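Local coordinates for aminopeptidase N family protein (PDB 4FGM), which probably removes residues from the N termini of peptides as a zinc-binding member of the M61 peptidase family, at residues E28-L33 with K65-N70; G117-P122 with D158-L163; D470-G475 with A489-S494; G543-I548 with E560-E565. All coordinates share one frame; numbering follows the deposited sequence.

Contact 1: E28-L33 with K65-N70; sequences EQELWL and KQISKN
Backbone directions of E30-L33 and I67-N70 differ by only 29°, yet the two runs converge, from 9.3 Å between the CA atoms of E30 and I67 to 5.4 Å between those of L33 and N70. At the close end N70 grips L33 by both its amide N and its carbonyl. L33 N donates to N70 O at 3.0 Å, and N70 ND2 gives a nearly straight bond (173°) to L33 O at 2.6 Å. N70 O also receives a CH contact from W32 CA at 3.1 Å. The wide end is explained by the sheet of the M61 N-terminal domain: strand 71-74 lies between strands 30-32 and 60-68, antiparallel to each, so N70 stands at the bend where the chain turns back into the middle strand. With chi1 at 75°, its CG sits between the backbone N and the carbonyl carbon, which turns the amide so that ND2 points at L33 O, the oxygen lying almost in the amide plane. The same ND2 makes a weak bond to E295. Trimming N70 to an alanine would probably leave L33 O without its side-chain donor, and the bend held to L33 by the backbone bond alone. At the wide end the extended side chain of E30 crosses that of I67 at about a right angle, OE2 lying 4.0 Å from I67 CD1, while OE1 forms a salt bridge with R71.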
loop_
_atom_site.group_PDB
_atom_site.type_symbol
_atom_site.label_atom_id
_atom_site.label_comp_id
_atom_site.label_asym_id
_atom_site.label_seq_id
_atom_site.Cartn_x
_atom_site.Cartn_y
_atom_site.Cartn_z
ATOM N N GLU A 28 -29.424 -22.060 -16.204
ATOM C CA GLU A 28 -28.260 -22.536 -15.460
ATOM C C GLU A 28 -27.384 -21.322 -15.125
ATOM O O GLU A 28 -26.209 -21.263 -15.489
ATOM C CB GLU A 28 -27.469 -23.541 -16.307
ATOM C CG GLU A 28 -28.290 -24.706 -16.869
ATOM C CD GLU A 28 -28.775 -25.679 -15.801
ATOM O OE1 GLU A 28 -27.937 -26.174 -15.017
ATOM O OE2 GLU A 28 -29.993 -25.959 -15.751
ATOM N N GLN A 29 -27.984 -20.352 -14.437
ATOM C CA GLN A 29 -27.313 -19.114 -14.039
ATOM C C GLN A 29 -26.119 -19.386 -13.130
ATOM O O GLN A 29 -26.193 -20.219 -12.219
ATOM C CB GLN A 29 -28.314 -18.197 -13.315
ATOM C CG GLN A 29 -27.731 -16.899 -12.770
ATOM C CD GLN A 29 -27.370 -15.893 -13.853
ATOM O OE1 GLN A 29 -28.235 -15.409 -14.589
ATOM N NE2 GLN A 29 -26.086 -15.563 -13.945
ATOM N N GLU A 30 -25.024 -18.675 -13.374
ATOM C CA GLU A 30 -23.822 -18.836 -12.567
ATOM C C GLU A 30 -23.552 -17.623 -11.687
ATOM O O GLU A 30 -23.857 -16.491 -12.053
ATOM C CB GLU A 30 -22.600 -19.099 -13.457
ATOM C CG GLU A 30 -22.630 -20.449 -14.159
ATOM C CD GLU A 30 -21.439 -20.663 -15.075
ATOM O OE1 GLU A 30 -20.589 -19.751 -15.191
ATOM O OE2 GLU A 30 -21.357 -21.753 -15.681
ATOM N N LEU A 31 -22.971 -17.888 -10.523
ATOM C CA LEU A 31 -22.616 -16.857 -9.556
ATOM C C LEU A 31 -21.124 -17.049 -9.272
ATOM O O LEU A 31 -20.656 -18.186 -9.126
ATOM C CB LEU A 31 -23.417 -17.053 -8.262
ATOM C CG LEU A 31 -24.934 -17.220 -8.407
ATOM C CD1 LEU A 31 -25.542 -17.670 -7.088
ATOM C CD2 LEU A 31 -25.542 -15.917 -8.865
ATOM N N TRP A 32 -20.371 -15.955 -9.214
ATOM C CA TRP A 32 -18.946 -16.062 -8.935
ATOM C C TRP A 32 -18.430 -14.959 -8.016
ATOM O O TRP A 32 -19.045 -13.892 -7.886
ATOM C CB TRP A 32 -18.128 -16.064 -10.236
ATOM C CG TRP A 32 -18.276 -14.820 -11.066
ATOM C CD1 TRP A 32 -19.220 -14.585 -12.018
ATOM C CD2 TRP A 32 -17.460 -13.642 -11.010
ATOM N NE1 TRP A 32 -19.046 -13.335 -12.562
ATOM C CE2 TRP A 32 -17.971 -12.733 -11.963
ATOM C CE3 TRP A 32 -16.343 -13.265 -10.246
ATOM C CZ2 TRP A 32 -17.412 -11.468 -12.175
ATOM C CZ3 TRP A 32 -15.782 -12.001 -10.457
ATOM C CH2 TRP A 32 -16.321 -11.120 -11.416
ATOM N N LEU A 33 -17.296 -15.229 -7.374
ATOM C CA LEU A 33 -16.692 -14.263 -6.470
ATOM C C LEU A 33 -15.264 -13.959 -6.908
ATOM O O LEU A 33 -14.503 -14.859 -7.274
ATOM C CB LEU A 33 -16.690 -14.803 -5.041
ATOM C CG LEU A 33 -16.411 -13.737 -3.980
ATOM C CD1 LEU A 33 -17.616 -12.804 -3.913
ATOM C CD2 LEU A 33 -16.154 -14.387 -2.613
ATOM N N LYS A 65 -25.247 -25.905 -7.153
ATOM C CA LYS A 65 -24.030 -26.679 -6.921
ATOM C C LYS A 65 -22.816 -25.794 -7.144
ATOM O O LYS A 65 -22.845 -24.885 -7.980
ATOM C CB LYS A 65 -23.945 -27.893 -7.859
ATOM C CG LYS A 65 -23.802 -27.536 -9.326
ATOM C CD LYS A 65 -22.932 -28.537 -10.092
ATOM C CE LYS A 65 -23.717 -29.714 -10.654
ATOM N NZ LYS A 65 -24.308 -30.583 -9.599
ATOM N N GLN A 66 -21.756 -26.048 -6.382
ATOM C CA GLN A 66 -20.532 -25.277 -6.531
ATOM C C GLN A 66 -19.716 -26.007 -7.596
ATOM O O GLN A 66 -19.415 -27.191 -7.445
ATOM C CB GLN A 66 -19.775 -25.226 -5.201
ATOM C CG GLN A 66 -18.632 -24.230 -5.189
ATOM C CD GLN A 66 -18.178 -23.865 -3.786
ATOM O OE1 GLN A 66 -18.714 -24.357 -2.791
ATOM N NE2 GLN A 66 -17.183 -22.997 -3.704
ATOM N N ILE A 67 -19.369 -25.318 -8.677
ATOM C CA ILE A 67 -18.624 -25.979 -9.739
ATOM C C ILE A 67 -17.128 -25.704 -9.765
ATOM O O ILE A 67 -16.390 -26.371 -10.487
ATOM C CB ILE A 67 -19.238 -25.681 -11.132
ATOM C CG1 ILE A 67 -19.278 -24.180 -11.393
ATOM C CG2 ILE A 67 -20.646 -26.269 -11.205
ATOM C CD1 ILE A 67 -19.582 -23.834 -12.830
ATOM N N SER A 68 -16.681 -24.726 -8.984
ATOM C CA SER A 68 -15.252 -24.425 -8.879
ATOM C C SER A 68 -15.001 -23.766 -7.521
ATOM O O SER A 68 -15.918 -23.642 -6.712
ATOM C CB SER A 68 -14.786 -23.505 -10.014
ATOM O OG SER A 68 -15.153 -22.159 -9.775
ATOM N N LYS A 69 -13.772 -23.331 -7.272
ATOM C CA LYS A 69 -13.458 -22.714 -5.990
ATOM C C LYS A 69 -14.235 -21.441 -5.705
ATOM O O LYS A 69 -14.460 -21.106 -4.544
ATOM C CB LYS A 69 -11.968 -22.408 -5.893
ATOM C CG LYS A 69 -11.494 -21.266 -6.783
ATOM C CD LYS A 69 -9.988 -21.060 -6.632
ATOM C CE LYS A 69 -9.497 -19.899 -7.463
ATOM N NZ LYS A 69 -8.055 -19.634 -7.238
ATOM N N ASN A 70 -14.655 -20.739 -6.753
ATOM C CA ASN A 70 -15.371 -19.483 -6.570
ATOM C C ASN A 70 -16.602 -19.333 -7.471
ATOM O O ASN A 70 -17.051 -18.216 -7.724
ATOM C CB ASN A 70 -14.421 -18.337 -6.878
ATOM C CG ASN A 70 -14.199 -18.176 -8.361
ATOM O OD1 ASN A 70 -14.102 -19.164 -9.089
ATOM N ND2 ASN A 70 -14.118 -16.937 -8.821
#

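Contact 2: G117-P122 with D158-L163; sequences GQTDLP and DNYDAL
N159 reaches T119 and D120 first through CB, which lies 3.6 Å from D120 O and also against T119 O. With chi1 at 50°, CG is tucked in between its own N-H and C=O groups, and from there the amide splits its work. OD1 reaches forward along the chain, over the first turn of the helix, and accepts from A162 N at 2.9 Å, the donor lying nearly on the line of the C=O bond. ND2 is bridged to D120 O by a water, which accepts from ND2 and donates to the carbonyl. N159 is thus the N-cap of helix 160-163, and the type I turn Q118-L121 shares the task of satisfying the opening N-H groups: Y160 N donates to T119 O at 3.1 Å, and a second water takes the N-H of D161 and passes its own hydrogen to T119 O. L121 O adds a nearly straight CH contact from N159 CA at 3.2 Å, and D158 O meets P122 CA at 3.3 Å. Within the N-terminal domain, the turn leads into strand 123-127 and the helix follows strand 153-157, the antiparallel neighbour of that strand, so the contact sits where one strand starts and its neighbour finishes. Y160 points its CB at T119, 3.6 Å from OG1, and the two side chains cross obliquely. T119 OG1 is buried there with no polar partner in the model, whereas the phenol continues past it to a hydrogen bond between its OH and C112 O.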
loop_
_atom_site.group_PDB
_atom_site.type_symbol
_atom_site.label_atom_id
_atom_site.label_comp_id
_atom_site.label_asym_id
_atom_site.label_seq_id
_atom_site.Cartn_x
_atom_site.Cartn_y
_atom_site.Cartn_z
ATOM N N GLY A 117 -23.022 -12.499 -16.310
ATOM C CA GLY A 117 -23.755 -11.904 -17.411
ATOM C C GLY A 117 -24.597 -10.693 -17.060
ATOM O O GLY A 117 -24.992 -9.938 -17.943
ATOM N N GLN A 118 -24.885 -10.500 -15.778
ATOM C CA GLN A 118 -25.688 -9.357 -15.353
ATOM C C GLN A 118 -24.841 -8.454 -14.470
ATOM O O GLN A 118 -25.343 -7.691 -13.651
ATOM C CB GLN A 118 -26.918 -9.842 -14.592
ATOM C CG GLN A 118 -27.793 -10.772 -15.399
ATOM C CD GLN A 118 -29.003 -11.244 -14.629
ATOM O OE1 GLN A 118 -29.806 -10.435 -14.158
ATOM N NE2 GLN A 118 -29.147 -12.562 -14.497
ATOM N N THR A 119 -23.539 -8.546 -14.680
ATOM C CA THR A 119 -22.553 -7.797 -13.925
ATOM C C THR A 119 -22.457 -6.297 -14.257
ATOM O O THR A 119 -21.912 -5.521 -13.466
ATOM C CB THR A 119 -21.177 -8.500 -14.085
ATOM O OG1 THR A 119 -20.673 -8.852 -12.785
ATOM C CG2 THR A 119 -20.194 -7.630 -14.856
ATOM N N ASP A 120 -22.987 -5.885 -15.409
ATOM C CA ASP A 120 -22.949 -4.469 -15.789
ATOM C C ASP A 120 -24.182 -3.711 -15.303
ATOM O O ASP A 120 -24.279 -2.492 -15.462
ATOM C CB ASP A 120 -22.821 -4.303 -17.308
ATOM C CG ASP A 120 -21.454 -4.718 -17.829
ATOM O OD1 ASP A 120 -20.476 -4.668 -17.048
ATOM O OD2 ASP A 120 -21.353 -5.077 -19.021
ATOM N N LEU A 121 -25.120 -4.436 -14.705
ATOM C CA LEU A 121 -26.335 -3.823 -14.192
ATOM C C LEU A 121 -26.105 -3.236 -12.799
ATOM O O LEU A 121 -25.184 -3.642 -12.080
ATOM C CB LEU A 121 -27.458 -4.859 -14.128
ATOM C CG LEU A 121 -27.800 -5.534 -15.461
ATOM C CD1 LEU A 121 -28.857 -6.615 -15.240
ATOM C CD2 LEU A 121 -28.279 -4.481 -16.453
ATOM N N PRO A 122 -26.946 -2.266 -12.404
ATOM C CA PRO A 122 -26.847 -1.615 -11.098
ATOM C C PRO A 122 -26.960 -2.607 -9.947
ATOM O O PRO A 122 -27.649 -3.628 -10.050
ATOM C CB PRO A 122 -28.010 -0.629 -11.117
ATOM C CG PRO A 122 -28.113 -0.269 -12.562
ATOM C CD PRO A 122 -27.969 -1.608 -13.235
ATOM N N ASP A 158 -23.513 1.811 -9.677
ATOM C CA ASP A 158 -23.876 1.685 -11.082
ATOM C C ASP A 158 -23.695 0.284 -11.657
ATOM O O ASP A 158 -24.370 -0.089 -12.612
ATOM C CB ASP A 158 -23.095 2.697 -11.924
ATOM C CG ASP A 158 -23.452 4.135 -11.586
ATOM O OD1 ASP A 158 -24.562 4.366 -11.060
ATOM O OD2 ASP A 158 -22.632 5.037 -11.858
ATOM N N ASN A 159 -22.797 -0.496 -11.070
ATOM C CA ASN A 159 -22.533 -1.855 -11.548
ATOM C C ASN A 159 -21.662 -2.630 -10.553
ATOM O O ASN A 159 -21.152 -2.060 -9.583
ATOM C CB ASN A 159 -21.834 -1.799 -12.906
ATOM C CG ASN A 159 -20.653 -0.857 -12.902
ATOM O OD1 ASN A 159 -19.761 -0.969 -12.058
ATOM N ND2 ASN A 159 -20.640 0.083 -13.843
ATOM N N TYR A 160 -21.482 -3.924 -10.796
ATOM C CA TYR A 160 -20.692 -4.743 -9.893
ATOM C C TYR A 160 -19.304 -4.161 -9.631
ATOM O O TYR A 160 -18.827 -4.169 -8.495
ATOM C CB TYR A 160 -20.549 -6.164 -10.431
ATOM C CG TYR A 160 -19.927 -7.104 -9.427
ATOM C CD1 TYR A 160 -20.640 -7.518 -8.297
ATOM C CD2 TYR A 160 -18.618 -7.550 -9.577
ATOM C CE1 TYR A 160 -20.061 -8.352 -7.340
ATOM C CE2 TYR A 160 -18.026 -8.384 -8.624
ATOM C CZ TYR A 160 -18.755 -8.778 -7.509
ATOM O OH TYR A 160 -18.179 -9.571 -6.549
ATOM N N ASP A 161 -18.662 -3.654 -10.680
ATOM C CA ASP A 161 -17.328 -3.078 -10.559
ATOM C C ASP A 161 -17.307 -1.940 -9.552
ATOM O O ASP A 161 -16.354 -1.789 -8.785
ATOM C CB ASP A 161 -16.844 -2.550 -11.907
ATOM C CG ASP A 161 -15.452 -1.958 -11.825
ATOM O OD1 ASP A 161 -14.478 -2.730 -11.704
ATOM O OD2 ASP A 161 -15.336 -0.717 -11.865
ATOM N N ALA A 162 -18.359 -1.132 -9.563
ATOM C CA ALA A 162 -18.444 -0.015 -8.637
ATOM C C ALA A 162 -18.741 -0.556 -7.244
ATOM O O ALA A 162 -18.154 -0.115 -6.257
ATOM C CB ALA A 162 -19.533 0.950 -9.074
ATOM N N LEU A 163 -19.642 -1.529 -7.173
ATOM C CA LEU A 163 -20.020 -2.129 -5.901
ATOM C C LEU A 163 -18.817 -2.589 -5.082
ATOM O O LEU A 163 -18.720 -2.312 -3.884
ATOM C CB LEU A 163 -20.932 -3.334 -6.137
ATOM C CG LEU A 163 -21.315 -4.130 -4.883
ATOM C CD1 LEU A 163 -22.307 -3.324 -4.050
ATOM C CD2 LEU A 163 -21.935 -5.460 -5.288
HETATM O O HOH W 1 -19.250 -4.294 -13.629
HETATM O O HOH W 2 -22.637 -0.467 -16.353
#

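Contact 3: D470-G475 with A489-S494; sequences DDNSVG and AKYKAS
D471 OD1 is gripped by two backbone N-H groups, those of A489 and of its predecessor G488. The bond from A489 N is long, 3.3 Å, but fairly straight at 166°, and it arrives from above the carboxylate plane. OD2 of the same carboxylate takes the N-H of F487 and a hydrogen from a water that also accepts from D471 N and bonds Y491 OH. One acidic group thus answers three successive amides. The next loop residue works in the same way: N472 OD1 accepts from Y491 N at 2.8 Å. The CG of N472 is anti to its carbonyl carbon (chi1 -45°), a setting that carries the amide across the tyrosine. ND2 stands 3.4 Å above the ring plane, over the centre, with the amide turned 74° from the ring. D471 OD2 and the bridging water lie instead at the ring edge. Strand 489-494 pairs with strand 497-503 through K490 and K492, and it opens an antiparallel sheet consistent with a PDZ-type domain; the N-H groups of A489 and Y491 go to side chains of the D470-S473 type I turn instead. That turn is braced by S473 OG, which donates to D470 OD2 at 2.7 Å. Replacing D471 with an alanine would probably leave the amides of F487, G488 and A489 without their acceptor and the bridging water with fewer holds. So many donors around one carboxylate are likely to favour its ionised form, whose negative charge the backbone N-H dipoles would stabilise.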
loop_
_atom_site.group_PDB
_atom_site.type_symbol
_atom_site.label_atom_id
_atom_site.label_comp_id
_atom_site.label_asym_id
_atom_site.label_seq_id
_atom_site.Cartn_x
_atom_site.Cartn_y
_atom_site.Cartn_z
ATOM N N ASP A 470 23.759 0.112 12.699
ATOM C CA ASP A 470 23.608 -1.336 12.841
ATOM C C ASP A 470 22.915 -1.890 11.594
ATOM O O ASP A 470 22.432 -1.126 10.759
ATOM C CB ASP A 470 22.830 -1.708 14.122
ATOM C CG ASP A 470 21.352 -1.338 14.061
ATOM O OD1 ASP A 470 20.681 -1.419 15.109
ATOM O OD2 ASP A 470 20.850 -0.981 12.977
ATOM N N ASP A 471 22.885 -3.212 11.463
ATOM C CA ASP A 471 22.282 -3.875 10.313
ATOM C C ASP A 471 20.818 -3.522 10.051
ATOM O O ASP A 471 20.352 -3.617 8.915
ATOM C CB ASP A 471 22.395 -5.395 10.482
ATOM C CG ASP A 471 23.811 -5.909 10.283
ATOM O OD1 ASP A 471 24.247 -6.016 9.114
ATOM O OD2 ASP A 471 24.484 -6.205 11.295
ATOM N N ASN A 472 20.099 -3.119 11.094
ATOM C CA ASN A 472 18.682 -2.802 10.963
ATOM C C ASN A 472 18.358 -1.313 10.899
ATOM O O ASN A 472 17.196 -0.927 11.036
ATOM C CB ASN A 472 17.912 -3.415 12.135
ATOM C CG ASN A 472 18.329 -4.837 12.430
ATOM O OD1 ASN A 472 18.277 -5.710 11.561
ATOM N ND2 ASN A 472 18.743 -5.081 13.668
ATOM N N SER A 473 19.368 -0.479 10.681
ATOM C CA SER A 473 19.145 0.960 10.647
ATOM C C SER A 473 19.501 1.653 9.347
ATOM O O SER A 473 19.945 2.796 9.366
ATOM C CB SER A 473 19.910 1.638 11.790
ATOM O OG SER A 473 19.350 1.312 13.051
ATOM N N VAL A 474 19.315 0.982 8.220
ATOM C CA VAL A 474 19.627 1.618 6.944
ATOM C C VAL A 474 18.667 2.792 6.756
ATOM O O VAL A 474 17.497 2.600 6.428
ATOM C CB VAL A 474 19.480 0.624 5.763
ATOM C CG1 VAL A 474 19.876 1.294 4.461
ATOM C CG2 VAL A 474 20.352 -0.598 6.000
ATOM N N GLY A 475 19.136 4.010 6.995
ATOM C CA GLY A 475 18.236 5.133 6.831
ATOM C C GLY A 475 18.769 6.223 5.933
ATOM O O GLY A 475 19.663 5.987 5.110
ATOM N N ALA A 489 23.201 -8.657 7.495
ATOM C CA ALA A 489 21.960 -9.375 7.739
ATOM C C ALA A 489 21.060 -8.621 8.713
ATOM O O ALA A 489 21.532 -8.025 9.683
ATOM C CB ALA A 489 22.269 -10.771 8.299
ATOM N N LYS A 490 19.759 -8.646 8.460
ATOM C CA LYS A 490 18.822 -7.986 9.357
ATOM C C LYS A 490 18.441 -8.974 10.455
ATOM O O LYS A 490 18.458 -10.182 10.239
ATOM C CB LYS A 490 17.571 -7.534 8.605
ATOM C CG LYS A 490 17.756 -6.283 7.763
ATOM C CD LYS A 490 16.447 -5.875 7.119
ATOM C CE LYS A 490 15.368 -5.654 8.168
ATOM N NZ LYS A 490 14.040 -5.397 7.551
ATOM N N TYR A 491 18.103 -8.464 11.633
ATOM C CA TYR A 491 17.732 -9.328 12.734
ATOM C C TYR A 491 16.833 -8.641 13.741
ATOM O O TYR A 491 16.739 -7.413 13.782
ATOM C CB TYR A 491 18.990 -9.850 13.432
ATOM C CG TYR A 491 19.908 -8.778 13.980
ATOM C CD1 TYR A 491 19.678 -8.199 15.231
ATOM C CD2 TYR A 491 21.001 -8.326 13.238
ATOM C CE1 TYR A 491 20.518 -7.192 15.728
ATOM C CE2 TYR A 491 21.841 -7.324 13.722
ATOM C CZ TYR A 491 21.598 -6.763 14.962
ATOM O OH TYR A 491 22.434 -5.777 15.435
ATOM N N LYS A 492 16.168 -9.458 14.545
ATOM C CA LYS A 492 15.281 -8.988 15.593
ATOM C C LYS A 492 15.932 -9.423 16.906
ATOM O O LYS A 492 15.999 -10.620 17.209
ATOM C CB LYS A 492 13.896 -9.629 15.425
ATOM C CG LYS A 492 12.963 -9.486 16.615
ATOM C CD LYS A 492 12.789 -8.042 17.032
ATOM C CE LYS A 492 11.907 -7.946 18.267
ATOM N NZ LYS A 492 12.262 -6.764 19.103
ATOM N N ALA A 493 16.424 -8.448 17.670
ATOM C CA ALA A 493 17.094 -8.718 18.942
ATOM C C ALA A 493 16.154 -8.773 20.135
ATOM O O ALA A 493 15.188 -8.024 20.215
ATOM C CB ALA A 493 18.168 -7.673 19.195
ATOM N N SER A 494 16.460 -9.663 21.068
ATOM C CA SER A 494 15.666 -9.832 22.278
ATOM C C SER A 494 16.602 -10.462 23.296
ATOM O O SER A 494 17.720 -10.839 22.964
ATOM C CB SER A 494 14.485 -10.775 22.026
ATOM O OG SER A 494 14.935 -12.118 21.920
HETATM O O HOH W 3 24.264 -4.942 13.495
#

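Contact 4: G543-I548 with E560-E565; sequences GDTVTI and ELTWQE
Strands 545-548 and 560-562 run antiparallel with their axes 4.7 Å apart at closest and 144° between their directions, V546 and L561 forming a hydrogen-bonded pair through both of their N and O atoms. Beyond the regular strands the pairing continues, W563 N donating to D544 O and G543 N to W563 O at 2.8 Å. G543 has a positive phi (104°), a backbone setting in which a side chain would collide with the carbonyl oxygen of the residue before, so that glycine is favoured. On one face of the hairpin T545 and T562, a non-hydrogen-bonded pair, join their hydroxyls, OG1 to OG1 at 2.9 Å. The methyl CG2 of T545 stands opposite the backbone N about the CA-CB bond (OG1 taking chi1 -59°), and packs 3.4 Å from E560 CG along the extended glutamate chain. The other face is apolar. There I548 CG1 touches L561 CB at 3.8 Å, and V546 CG2 approaches W563 NE1 obliquely at 3.9 Å. L561 CD2 sits 3.6 Å above the centre of the indole, a CH-pi arrangement within one segment that covers one face of W563. The indole also stacks with Y540 and meets F487 edge-to-face. In the surrounding sheet, strand 545-552 is flanked by strand 519-523, whose I520 and I523 pack on I548, while A512 of helix 508-512 lies against L561.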
loop_
_atom_site.group_PDB
_atom_site.type_symbol
_atom_site.label_atom_id
_atom_site.label_comp_id
_atom_site.label_asym_id
_atom_site.label_seq_id
_atom_site.Cartn_x
_atom_site.Cartn_y
_atom_site.Cartn_z
ATOM N N GLY A 543 38.269 -7.841 9.072
ATOM C CA GLY A 543 39.388 -8.760 9.128
ATOM C C GLY A 543 39.409 -9.593 10.398
ATOM O O GLY A 543 40.036 -10.650 10.436
ATOM N N ASP A 544 38.736 -9.126 11.447
ATOM C CA ASP A 544 38.707 -9.883 12.688
ATOM C C ASP A 544 37.799 -11.096 12.537
ATOM O O ASP A 544 36.797 -11.058 11.822
ATOM C CB ASP A 544 38.207 -9.021 13.851
ATOM C CG ASP A 544 39.221 -7.985 14.290
ATOM O OD1 ASP A 544 40.423 -8.183 14.021
ATOM O OD2 ASP A 544 38.821 -6.983 14.920
ATOM N N THR A 545 38.158 -12.181 13.207
ATOM C CA THR A 545 37.354 -13.388 13.149
ATOM C C THR A 545 36.854 -13.782 14.533
ATOM O O THR A 545 37.596 -13.741 15.508
ATOM C CB THR A 545 38.151 -14.559 12.559
ATOM O OG1 THR A 545 38.583 -14.213 11.239
ATOM C CG2 THR A 545 37.277 -15.821 12.494
ATOM N N VAL A 546 35.578 -14.143 14.604
ATOM C CA VAL A 546 34.964 -14.567 15.851
ATOM C C VAL A 546 34.114 -15.794 15.582
ATOM O O VAL A 546 33.761 -16.091 14.434
ATOM C CB VAL A 546 34.051 -13.484 16.446
ATOM C CG1 VAL A 546 34.856 -12.233 16.761
ATOM C CG2 VAL A 546 32.915 -13.178 15.480
ATOM N N THR A 547 33.796 -16.512 16.647
ATOM C CA THR A 547 32.972 -17.694 16.536
ATOM C C THR A 547 31.537 -17.277 16.824
ATOM O O THR A 547 31.288 -16.455 17.703
ATOM C CB THR A 547 33.436 -18.767 17.537
ATOM O OG1 THR A 547 34.752 -19.197 17.177
ATOM C CG2 THR A 547 32.495 -19.970 17.525
ATOM N N ILE A 548 30.598 -17.819 16.058
ATOM C CA ILE A 548 29.194 -17.495 16.257
ATOM C C ILE A 548 28.473 -18.772 16.640
ATOM O O ILE A 548 28.702 -19.816 16.029
ATOM C CB ILE A 548 28.519 -16.980 14.965
ATOM C CG1 ILE A 548 29.221 -15.722 14.443
ATOM C CG2 ILE A 548 27.023 -16.744 15.231
ATOM C CD1 ILE A 548 29.123 -14.531 15.344
ATOM N N GLU A 560 32.185 -19.903 12.170
ATOM C CA GLU A 560 33.291 -18.960 12.187
ATOM C C GLU A 560 32.903 -17.808 11.259
ATOM O O GLU A 560 32.481 -18.026 10.121
ATOM C CB GLU A 560 34.590 -19.617 11.700
ATOM C CG GLU A 560 35.674 -18.600 11.335
ATOM C CD GLU A 560 37.034 -19.228 11.047
ATOM O OE1 GLU A 560 37.670 -19.739 11.994
ATOM O OE2 GLU A 560 37.467 -19.205 9.873
ATOM N N LEU A 561 33.027 -16.585 11.751
ATOM C CA LEU A 561 32.688 -15.425 10.943
ATOM C C LEU A 561 33.811 -14.385 10.899
ATOM O O LEU A 561 34.425 -14.052 11.921
ATOM C CB LEU A 561 31.389 -14.791 11.470
ATOM C CG LEU A 561 30.859 -13.523 10.796
ATOM C CD1 LEU A 561 29.377 -13.389 11.092
ATOM C CD2 LEU A 561 31.625 -12.292 11.289
ATOM N N THR A 562 34.090 -13.886 9.703
ATOM C CA THR A 562 35.119 -12.870 9.543
ATOM C C THR A 562 34.432 -11.605 9.067
ATOM O O THR A 562 33.822 -11.588 8.001
ATOM C CB THR A 562 36.189 -13.293 8.520
ATOM O OG1 THR A 562 36.787 -14.527 8.939
ATOM C CG2 THR A 562 37.275 -12.220 8.427
ATOM N N TRP A 563 34.526 -10.552 9.872
ATOM C CA TRP A 563 33.887 -9.282 9.550
ATOM C C TRP A 563 34.449 -8.669 8.288
ATOM O O TRP A 563 35.649 -8.415 8.199
ATOM C CB TRP A 563 34.057 -8.291 10.702
ATOM C CG TRP A 563 33.505 -8.786 11.992
ATOM C CD1 TRP A 563 34.211 -9.248 13.064
ATOM C CD2 TRP A 563 32.118 -8.881 12.348
ATOM N NE1 TRP A 563 33.350 -9.620 14.071
ATOM C CE2 TRP A 563 32.061 -9.404 13.658
ATOM C CE3 TRP A 563 30.921 -8.570 11.688
ATOM C CZ2 TRP A 563 30.849 -9.633 14.319
ATOM C CZ3 TRP A 563 29.717 -8.796 12.344
ATOM C CH2 TRP A 563 29.691 -9.321 13.648
ATOM N N GLN A 564 33.578 -8.431 7.314
ATOM C CA GLN A 564 33.995 -7.828 6.056
ATOM C C GLN A 564 33.976 -6.318 6.192
ATOM O O GLN A 564 33.584 -5.777 7.226
ATOM C CB GLN A 564 33.039 -8.200 4.917
ATOM C CG GLN A 564 33.091 -9.628 4.432
ATOM C CD GLN A 564 32.090 -9.875 3.306
ATOM O OE1 GLN A 564 31.284 -9.002 2.968
ATOM N NE2 GLN A 564 32.133 -11.068 2.730
ATOM N N GLU A 565 34.411 -5.644 5.134
ATOM C CA GLU A 565 34.388 -4.193 5.093
ATOM C C GLU A 565 32.903 -3.940 4.827
ATOM O O GLU A 565 32.405 -4.218 3.734
ATOM C CB GLU A 565 35.239 -3.688 3.926
ATOM C CG GLU A 565 35.398 -2.182 3.876
ATOM C CD GLU A 565 36.141 -1.635 5.081
ATOM O OE1 GLU A 565 37.323 -2.003 5.268
ATOM O OE2 GLU A 565 35.544 -0.841 5.841
#

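How the contacts relate
From the N terminus the contacts follow in series, none nesting or crossing. Contact 1 closes a loop of 31 intervening residues and contact 2 one of 35, both in the M61 N-terminal domain; with centres 17 Å apart they touch, W32 and T119 meeting beside the Y160 ring. Helix 262-277, which carries the two zinc-binding histidines, lies between contacts 2 and 3 along the chain, away from all four. Contact 3 then closes a 13-residue loop onto strand 489-494, and contact 4 a hairpin in the same sheet, their centres 18 Å apart. F487 connects them, its N-H serving D471 and its ring W563. Contacts 1 and 4 lie about 59 Å apart, centre to centre.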